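Local coordinates for protein neural-cadherin (Drosophila melanogaster, PDB 3UBF) that mediates calcium-dependent, mainly homophilic cell-cell adhesion through its extracellular cadherin domains, three of which make up this fragment, at residues Pro112-Val117 / Gly208-Gln213. Numbering follows the deposited sequence.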
# COMPACT_ATOMS: atom_id res chain seq x y z
N PRO A 112 -0.06 2.45 -14.12
CA PRO A 112 0.19 1.01 -14.13
C PRO A 112 1.67 0.65 -14.26
O PRO A 112 2.47 1.44 -14.78
CB PRO A 112 -0.58 0.52 -15.37
CG PRO A 112 -1.55 1.60 -15.69
CD PRO A 112 -0.86 2.87 -15.29
N MET A 113 2.00 -0.54 -13.78
CA MET A 113 3.35 -1.06 -13.81
C MET A 113 3.91 -1.15 -15.23
O MET A 113 3.33 -1.81 -16.09
CB MET A 113 3.38 -2.43 -13.15
CG MET A 113 3.29 -2.38 -11.63
SD MET A 113 3.04 -4.03 -10.95
CE MET A 113 2.78 -3.58 -9.23
N GLN A 114 5.03 -0.46 -15.45
CA GLN A 114 5.65 -0.43 -16.76
C GLN A 114 7.16 -0.68 -16.67
O GLN A 114 7.82 -0.16 -15.79
CB GLN A 114 5.35 0.89 -17.47
CG GLN A 114 3.91 0.97 -17.93
CD GLN A 114 3.56 2.19 -18.74
OE1 GLN A 114 2.42 2.34 -19.14
NE2 GLN A 114 4.53 3.08 -18.97
N ALA A 115 7.65 -1.51 -17.57
CA ALA A 115 9.06 -1.80 -17.70
C ALA A 115 9.38 -1.92 -19.18
O ALA A 115 8.48 -1.94 -20.03
CB ALA A 115 9.38 -3.10 -17.00
N VAL A 116 10.67 -1.99 -19.48
CA VAL A 116 11.15 -2.39 -20.80
C VAL A 116 12.04 -3.61 -20.64
O VAL A 116 12.63 -3.83 -19.57
CB VAL A 116 11.93 -1.27 -21.49
CG1 VAL A 116 10.98 -0.15 -21.94
CG2 VAL A 116 13.03 -0.73 -20.56
N VAL A 117 12.16 -4.40 -21.70
CA VAL A 117 13.15 -5.47 -21.71
C VAL A 117 14.11 -5.30 -22.88
O VAL A 117 13.70 -5.19 -24.03
CB VAL A 117 12.49 -6.87 -21.75
CG1 VAL A 117 11.59 -7.03 -22.98
CG2 VAL A 117 13.55 -7.95 -21.72
N GLY A 208 12.66 -3.37 -25.73
CA GLY A 208 13.65 -2.36 -26.11
C GLY A 208 13.42 -0.99 -25.53
O GLY A 208 14.17 -0.53 -24.66
N LYS A 209 12.38 -0.32 -26.01
CA LYS A 209 12.09 1.04 -25.58
C LYS A 209 10.59 1.30 -25.60
O LYS A 209 9.84 0.62 -26.31
CB LYS A 209 12.84 2.07 -26.45
CG LYS A 209 12.50 1.99 -27.94
CD LYS A 209 13.40 2.88 -28.78
CE LYS A 209 12.96 2.86 -30.24
NZ LYS A 209 13.57 3.96 -31.04
N ARG A 210 10.16 2.27 -24.80
CA ARG A 210 8.77 2.71 -24.74
C ARG A 210 8.79 4.16 -24.28
O ARG A 210 9.83 4.65 -23.84
CB ARG A 210 7.96 1.85 -23.76
CG ARG A 210 8.29 2.13 -22.29
CD ARG A 210 7.63 1.16 -21.31
NE ARG A 210 6.18 1.15 -21.47
CZ ARG A 210 5.39 0.12 -21.18
NH1 ARG A 210 4.07 0.23 -21.37
NH2 ARG A 210 5.92 -1.01 -20.71
N ALA A 211 7.65 4.84 -24.36
CA ALA A 211 7.58 6.26 -24.09
C ALA A 211 7.58 6.55 -22.60
O ALA A 211 7.25 5.67 -21.80
CB ALA A 211 6.35 6.85 -24.75
N PRO A 212 7.94 7.79 -22.21
CA PRO A 212 7.98 8.16 -20.80
C PRO A 212 6.62 7.95 -20.17
O PRO A 212 5.60 8.05 -20.87
CB PRO A 212 8.27 9.66 -20.84
CG PRO A 212 8.80 9.94 -22.17
CD PRO A 212 8.15 8.96 -23.07
N GLN A 213 6.62 7.66 -18.87
CA GLN A 213 5.39 7.55 -18.11
C GLN A 213 5.43 8.57 -16.98
O GLN A 213 6.41 8.67 -16.23
CB GLN A 213 5.23 6.15 -17.54
CG GLN A 213 3.92 5.92 -16.78
CD GLN A 213 3.83 4.52 -16.22
OE1 GLN A 213 4.85 3.84 -16.05
NE2 GLN A 213 2.63 4.08 -15.92
O HOH W 1 5.40 2.08 -14.37
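The backbone N of Gly208 donates to Val117 O at 2.7 Å, and this bond joins the end of strand 113-117 to the start of the linker that follows strand 201-207. Farther along, Arg210 NH2 reaches Ala115 O at 2.8 Å, with the carbonyl oxygen lying in the guanidinium plane. The Arg210 chain bends at chi3 (-57°), turning the guanidinium towards the strand; its CG lies 3.5 Å from Val116 CG1. Arg210 NH1, hydrogen-bonded to Ser204 OG, helps fix the group's rotation. The Gln114 amide is stacked on the guanidinium with the two planes 12° apart, and Gln114 CD comes within 3.3 Å of Arg210 NH1. Gln213 runs in against Gln114 and stacks its amide on the other face, so that the Gln114 amide is sandwiched. Fully extended, Gln213 sends NE2 straight to a lone pair of Pro112 O (2.9 Å, N-H...O 174°). Phe241 touches Gln114, Arg210 and Gln213 alike. Because strand 213-214 already belongs to the next sheet, the stacked polar side chains tie an edge strand of one cadherin domain to the entry of its successor by direct contacts, consistent with a calcium-free interdomain linker between tandem cadherin beta-sandwiches.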